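Local coordinates for protein tryptophanyl-tRNA synthetase (Campylobacter jejuni subsp. jejuni, PDB 3TZL) that probably charges tRNA(Trp) with tryptophan at the expense of ATP, as a homodimeric class I aminoacyl-tRNA synthetase, at residues 118-121 with 122-126; 212-215 with 216-219; 237-240 with 241-245. One frame throughout, in Å; residues are numbered along the deposited sequence.

Contact 1: residues 118-121 with 122-126; sequences LSAS and HGLFS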
loop_
_atom_site.group_PDB
_atom_site.type_symbol
_atom_site.label_atom_id
_atom_site.label_comp_id
_atom_site.label_asym_id
_atom_site.label_seq_id
_atom_site.Cartn_x
_atom_site.Cartn_y
_atom_site.Cartn_z
ATOM N N LEU B 118 -9.589 17.251 -14.509
ATOM C CA LEU B 118 -9.818 15.844 -14.177
ATOM C C LEU B 118 -9.845 15.560 -12.675
ATOM O O LEU B 118 -9.319 16.328 -11.868
ATOM C CB LEU B 118 -8.755 14.961 -14.830
ATOM C CG LEU B 118 -8.445 15.258 -16.300
ATOM C CD1 LEU B 118 -7.309 14.367 -16.812
ATOM C CD2 LEU B 118 -9.695 15.093 -17.147
ATOM N N SER B 119 -10.470 14.446 -12.312
ATOM C CA SER B 119 -10.438 13.963 -10.939
ATOM C C SER B 119 -9.310 12.945 -10.799
ATOM O O SER B 119 -9.006 12.203 -11.735
ATOM C CB SER B 119 -11.786 13.352 -10.539
ATOM O OG SER B 119 -11.638 12.011 -10.088
ATOM N N ALA B 120 -8.676 12.935 -9.634
ATOM C CA ALA B 120 -7.547 12.054 -9.389
ATOM C C ALA B 120 -7.901 10.940 -8.395
ATOM O O ALA B 120 -8.620 11.156 -7.426
ATOM C CB ALA B 120 -6.344 12.859 -8.895
ATOM N N SER B 121 -7.399 9.745 -8.666
ATOM C CA SER B 121 -7.573 8.624 -7.764
ATOM C C SER B 121 -6.546 8.754 -6.657
ATOM O O SER B 121 -5.512 9.417 -6.822
ATOM C CB SER B 121 -7.336 7.302 -8.498
ATOM O OG SER B 121 -5.961 7.173 -8.853
ATOM N N HIS B 122 -6.835 8.120 -5.532
ATOM C CA HIS B 122 -5.862 7.988 -4.452
ATOM C C HIS B 122 -4.569 7.377 -4.977
ATOM O O HIS B 122 -3.467 7.732 -4.544
ATOM C CB HIS B 122 -6.426 7.074 -3.376
ATOM C CG HIS B 122 -5.577 6.990 -2.154
ATOM N ND1 HIS B 122 -5.009 5.812 -1.720
ATOM C CD2 HIS B 122 -5.185 7.940 -1.274
ATOM C CE1 HIS B 122 -4.326 6.034 -0.612
ATOM N NE2 HIS B 122 -4.422 7.318 -0.315
ATOM N N GLY B 123 -4.708 6.455 -5.920
ATOM C CA GLY B 123 -3.557 5.799 -6.518
ATOM C C GLY B 123 -2.599 6.758 -7.197
ATOM O O GLY B 123 -1.394 6.655 -7.007
ATOM N N LEU B 124 -3.135 7.697 -7.977
ATOM C CA LEU B 124 -2.316 8.732 -8.615
ATOM C C LEU B 124 -1.631 9.616 -7.586
ATOM O O LEU B 124 -0.467 9.945 -7.731
ATOM C CB LEU B 124 -3.154 9.623 -9.537
ATOM C CG LEU B 124 -2.363 10.753 -10.212
ATOM C CD1 LEU B 124 -1.232 10.191 -11.057
ATOM C CD2 LEU B 124 -3.255 11.648 -11.049
ATOM N N PHE B 125 -2.379 10.008 -6.564
ATOM C CA PHE B 125 -1.880 10.847 -5.483
ATOM C C PHE B 125 -0.758 10.149 -4.710
ATOM O O PHE B 125 0.231 10.777 -4.312
ATOM C CB PHE B 125 -3.047 11.152 -4.535
ATOM C CG PHE B 125 -2.709 12.088 -3.412
ATOM C CD1 PHE B 125 -2.576 13.438 -3.640
ATOM C CD2 PHE B 125 -2.566 11.614 -2.116
ATOM C CE1 PHE B 125 -2.281 14.315 -2.595
ATOM C CE2 PHE B 125 -2.272 12.476 -1.076
ATOM C CZ PHE B 125 -2.129 13.828 -1.315
ATOM N N SER B 126 -0.913 8.844 -4.511
ATOM C CA SER B 126 -0.041 8.083 -3.623
ATOM C C SER B 126 1.188 7.480 -4.294
ATOM O O SER B 126 2.119 7.061 -3.614
ATOM C CB SER B 126 -0.822 6.953 -2.968
ATOM O OG SER B 126 -1.975 7.449 -2.314
#
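The side chain of S121 overlaps the opening turn of the helix that follows it. S121 OG lies 3.0 Å from L124 N and accepts its N-H in a fairly straight bond, with an N-H...O angle of 161°. S121 OG stands between its own backbone N and carbonyl carbon (chi1 68°), which turns it forward into the start of the helix. L124 then comes up alongside: its CB is 3.8 Å from S121 OG and 3.6 Å from S121 O. S121 O also takes the first full helical bond, from F125 N at 3.2 Å, and the donor is slightly tilted from the carbonyl plane. S121 is thus the N-cap of helix 122-137. Its hydroxyl satisfies an amide N-H that has no carbonyl one turn earlier in the helix.

One residue before the cap, A120 gives an apolar contact. L124 swings CG anti to its backbone N (chi1 179°), and its CD2 branch reaches A120 CB at 4.0 Å. Y110 and K113 of helix 108-115 lie against this pair.

The same turn is part of the dimer interface. S126 OG donates to H122 O at 2.7 Å and sits over the centre of the H122 imidazole, 3.1 Å above its plane. H122 O accepts from S126 N as well, so two donors grip it. The H122 ring meets H122 of the second subunit nearly parallel, and each H122 NE2 is hydrogen-bonded to S126 OG of the other subunit. H122 ND1 bonds to S96 OG of the second subunit. F125 packs edge-to-face with Y110 of its own chain and also touches M101 of the second subunit.

Contact 2: residues 212-215 with 216-219; sequences KQIS and SIVT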
loop_
_atom_site.group_PDB
_atom_site.type_symbol
_atom_site.label_atom_id
_atom_site.label_comp_id
_atom_site.label_asym_id
_atom_site.label_seq_id
_atom_site.Cartn_x
_atom_site.Cartn_y
_atom_site.Cartn_z
ATOM N N LYS B 212 6.394 -0.607 -44.029
ATOM C CA LYS B 212 5.385 0.446 -44.062
ATOM C C LYS B 212 5.904 1.721 -43.396
ATOM O O LYS B 212 5.766 2.819 -43.934
ATOM C CB LYS B 212 4.122 -0.054 -43.353
ATOM C CG LYS B 212 2.855 0.743 -43.613
ATOM C CD LYS B 212 1.685 0.168 -42.804
ATOM C CE LYS B 212 1.917 0.324 -41.285
ATOM N NZ LYS B 212 0.843 -0.290 -40.429
ATOM N N GLN B 213 6.516 1.569 -42.227
ATOM C CA GLN B 213 7.030 2.712 -41.485
ATOM C C GLN B 213 8.174 3.378 -42.226
ATOM O O GLN B 213 8.229 4.601 -42.329
ATOM C CB GLN B 213 7.465 2.281 -40.089
ATOM C CG GLN B 213 6.269 1.879 -39.245
ATOM C CD GLN B 213 6.629 1.405 -37.855
ATOM O OE1 GLN B 213 7.783 1.061 -37.562
ATOM N NE2 GLN B 213 5.630 1.378 -36.981
ATOM N N ILE B 214 9.082 2.567 -42.754
ATOM C CA ILE B 214 10.232 3.098 -43.467
ATOM C C ILE B 214 9.794 3.778 -44.756
ATOM O O ILE B 214 10.338 4.808 -45.136
ATOM C CB ILE B 214 11.272 2.000 -43.726
ATOM C CG1 ILE B 214 12.043 1.697 -42.431
ATOM C CG2 ILE B 214 12.244 2.421 -44.782
ATOM C CD1 ILE B 214 12.950 0.519 -42.551
ATOM N N SER B 215 8.788 3.214 -45.415
ATOM C CA SER B 215 8.278 3.780 -46.662
ATOM C C SER B 215 7.761 5.194 -46.454
ATOM O O SER B 215 7.817 6.022 -47.357
ATOM C CB SER B 215 7.158 2.909 -47.225
ATOM O OG SER B 215 7.510 2.388 -48.491
ATOM N N SER B 216 7.269 5.459 -45.249
ATOM C CA SER B 216 6.649 6.733 -44.920
ATOM C C SER B 216 7.660 7.825 -44.650
ATOM O O SER B 216 7.278 8.968 -44.417
ATOM C CB SER B 216 5.747 6.586 -43.690
ATOM O OG SER B 216 6.513 6.512 -42.491
ATOM N N ILE B 217 8.946 7.483 -44.662
ATOM C CA ILE B 217 9.981 8.470 -44.361
ATOM C C ILE B 217 9.969 9.592 -45.400
ATOM O O ILE B 217 9.909 9.337 -46.607
ATOM C CB ILE B 217 11.378 7.837 -44.290
ATOM C CG1 ILE B 217 11.472 6.870 -43.101
ATOM C CG2 ILE B 217 12.451 8.917 -44.183
ATOM C CD1 ILE B 217 12.665 5.894 -43.211
ATOM N N VAL B 218 10.004 10.831 -44.912
ATOM C CA VAL B 218 9.971 12.022 -45.759
ATOM C C VAL B 218 11.275 12.232 -46.523
ATOM O O VAL B 218 12.344 12.378 -45.916
ATOM C CB VAL B 218 9.683 13.290 -44.924
ATOM C CG1 VAL B 218 9.922 14.547 -45.758
ATOM C CG2 VAL B 218 8.260 13.268 -44.382
ATOM N N THR B 219 11.179 12.263 -47.852
ATOM C CA THR B 219 12.339 12.503 -48.707
ATOM C C THR B 219 12.249 13.840 -49.462
ATOM O O THR B 219 11.260 14.574 -49.344
ATOM C CB THR B 219 12.522 11.370 -49.741
ATOM O OG1 THR B 219 11.593 11.539 -50.819
ATOM C CG2 THR B 219 12.302 10.013 -49.102
#
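I217 curls over the carbonyl oxygen of I214. Its CB is 3.3 Å from I214 O, and CG1 follows at 3.1 Å. CD1 stays 3.2 Å from I214 O and also touches I214 CG2 at 3.8 Å. CG1 lies beside the backbone N of I217 (chi1 -66°), on the side where that N-H meets I214 O. The two isoleucines run side by side and point the same way. The bond from I217 N to I214 O is 3.1 Å long, and the donor stands above the carbonyl plane.

This is the C-terminal end of helix 207-215, where bonds from residue i to i-3 take over. S216 N lies between two carbonyls: it bonds to Q213 O at 3.2 Å and only weakly to K212 O. S216 OG turns back and donates to Q213 O at 2.6 Å, so two donors from one residue hold that oxygen.

K266 of helix 262-276 closes this end from outside, its NZ bonded to both S215 O and I217 O. I217 also packs on T188, L269 and I235, with its side chain about 7 Å from that of M193 in the predicted KMSKS motif. The amide of Q213 points elsewhere, with NE2 bonded to D202 OD2.

Contact 3: residues 237-240 with 241-245; sequences KIAK and LFLDE
The F242 ring meets the preceding turn by its edge. I238 O and A239 O both lie at that edge, near the ring plane. CD2 of F242 is 3.3 Å from I238 O, and its neighbour CE2 reaches I238 CG2 at 4.2 Å. CG of F242 lies beside its backbone N (chi1 -57°), which sends the ring back along I238, so the two side chains run side by side. Y276 and F22 each pack edge-to-face with the ring.

After I238, as helix 234-239 gives way to a loop, the backbone makes three successive i to i-3 bonds. L241 N donates to I238 O, F242 N to A239 O at 2.9 Å, and L243 N to K240 O at 3.2 Å. In each the donor stands above the carbonyl plane. Apolar side chains also come close to two of these oxygens: L241 CG is 3.5 Å from I238 O, and L243 CG is 3.6 Å from A239 O.

The turn packs on the Rossmann-type catalytic domain of class I synthetases, where I238, L241 and F242 all touch I18 of the predicted HIGH motif and the side chain of L241 is about 4 Å from that of V185 in the ADP pocket. L243 packs against L251, Y268 and L272, and D244 is at the N-cap position of helix 245-257; its OD2 is bonded to S246 OG.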
loop_
_atom_site.group_PDB
_atom_site.type_symbol
_atom_site.label_atom_id
_atom_site.label_comp_id
_atom_site.label_asym_id
_atom_site.label_seq_id
_atom_site.Cartn_x
_atom_site.Cartn_y
_atom_site.Cartn_z
ATOM N N LYS B 237 19.976 10.060 -42.090
ATOM C CA LYS B 237 20.054 10.360 -40.662
ATOM C C LYS B 237 19.675 9.151 -39.803
ATOM O O LYS B 237 20.296 8.899 -38.771
ATOM C CB LYS B 237 19.151 11.536 -40.303
ATOM C CG LYS B 237 19.607 12.879 -40.827
ATOM C CD LYS B 237 18.613 13.965 -40.425
ATOM C CE LYS B 237 19.189 15.363 -40.613
ATOM N NZ LYS B 237 19.679 15.603 -42.001
ATOM N N ILE B 238 18.656 8.410 -40.227
ATOM C CA ILE B 238 18.254 7.205 -39.513
ATOM C C ILE B 238 19.205 6.025 -39.769
ATOM O O ILE B 238 19.494 5.245 -38.862
ATOM C CB ILE B 238 16.806 6.807 -39.844
ATOM C CG1 ILE B 238 15.838 7.889 -39.363
ATOM C CG2 ILE B 238 16.433 5.473 -39.184
ATOM C CD1 ILE B 238 14.447 7.704 -39.898
ATOM N N ALA B 239 19.707 5.907 -40.994
ATOM C CA ALA B 239 20.656 4.841 -41.313
ATOM C C ALA B 239 21.933 4.943 -40.474
ATOM O O ALA B 239 22.507 3.920 -40.099
ATOM C CB ALA B 239 20.993 4.843 -42.789
ATOM N N LYS B 240 22.363 6.172 -40.187
ATOM C CA LYS B 240 23.591 6.430 -39.425
ATOM C C LYS B 240 23.659 5.637 -38.127
ATOM O O LYS B 240 24.739 5.218 -37.704
ATOM C CB LYS B 240 23.722 7.918 -39.084
ATOM C CG LYS B 240 23.954 8.826 -40.270
ATOM C CD LYS B 240 23.857 10.293 -39.870
ATOM C CE LYS B 240 25.000 10.707 -38.952
ATOM N NZ LYS B 240 26.297 10.750 -39.682
ATOM N N LEU B 241 22.496 5.440 -37.511
ATOM C CA LEU B 241 22.379 4.806 -36.207
ATOM C C LEU B 241 22.841 3.362 -36.238
ATOM O O LEU B 241 23.240 2.800 -35.216
ATOM C CB LEU B 241 20.917 4.844 -35.748
ATOM C CG LEU B 241 20.255 6.211 -35.594
ATOM C CD1 LEU B 241 18.776 6.050 -35.325
ATOM C CD2 LEU B 241 20.918 6.984 -34.458
ATOM N N PHE B 242 22.763 2.762 -37.417
ATOM C CA PHE B 242 23.025 1.343 -37.585
ATOM C C PHE B 242 24.362 1.098 -38.275
ATOM O O PHE B 242 24.750 -0.053 -38.497
ATOM C CB PHE B 242 21.897 0.700 -38.410
ATOM C CG PHE B 242 20.517 0.901 -37.819
ATOM C CD1 PHE B 242 19.989 -0.018 -36.916
ATOM C CD2 PHE B 242 19.750 2.003 -38.171
ATOM C CE1 PHE B 242 18.732 0.161 -36.380
ATOM C CE2 PHE B 242 18.483 2.188 -37.630
ATOM C CZ PHE B 242 17.977 1.269 -36.742
ATOM N N LEU B 243 25.055 2.183 -38.624
ATOM C CA LEU B 243 26.308 2.101 -39.370
ATOM C C LEU B 243 27.494 2.655 -38.579
ATOM O O LEU B 243 27.374 3.662 -37.876
ATOM C CB LEU B 243 26.193 2.845 -40.705
ATOM C CG LEU B 243 25.281 2.263 -41.795
ATOM C CD1 LEU B 243 25.095 3.248 -42.932
ATOM C CD2 LEU B 243 25.822 0.942 -42.329
ATOM N N ASP B 244 28.636 1.980 -38.700
ATOM C CA ASP B 244 29.902 2.477 -38.166
ATOM C C ASP B 244 30.402 3.599 -39.065
ATOM O O ASP B 244 29.805 3.868 -40.106
ATOM C CB ASP B 244 30.939 1.353 -38.107
ATOM C CG ASP B 244 31.008 0.555 -39.398
ATOM O OD1 ASP B 244 29.937 0.275 -39.986
ATOM O OD2 ASP B 244 32.126 0.206 -39.825
ATOM N N GLU B 245 31.499 4.243 -38.680
ATOM C CA GLU B 245 31.982 5.410 -39.413
ATOM C C GLU B 245 32.251 5.131 -40.897
ATOM O O GLU B 245 31.940 5.958 -41.758
ATOM C CB GLU B 245 33.220 6.013 -38.736
ATOM C CG GLU B 245 33.704 7.302 -39.395
ATOM C CD GLU B 245 34.174 8.341 -38.392
ATOM O OE1 GLU B 245 34.127 8.049 -37.177
ATOM O OE2 GLU B 245 34.581 9.448 -38.816
#

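Overall arrangement
The contacts come in series along the chain, and each lies at a helix end. Contact 1 starts helix 122-137, contact 2 ends helix 207-215 and contact 3 lies where helix 234-239 gives way to a loop. Contacts 2 and 3 are neighbours, with centres about 16 Å apart. They touch where I217 CD1 meets I238 CD1 at 4.2 Å, and both pack on helix 262-276. Both also lie near the ADP pocket and the predicted KMSKS motif. Contact 1 is remote, its centre about 40 Å from contact 2 and 43 Å from contact 3, on the opposite side of the chain's centre from contact 3. It belongs to the dimer interface.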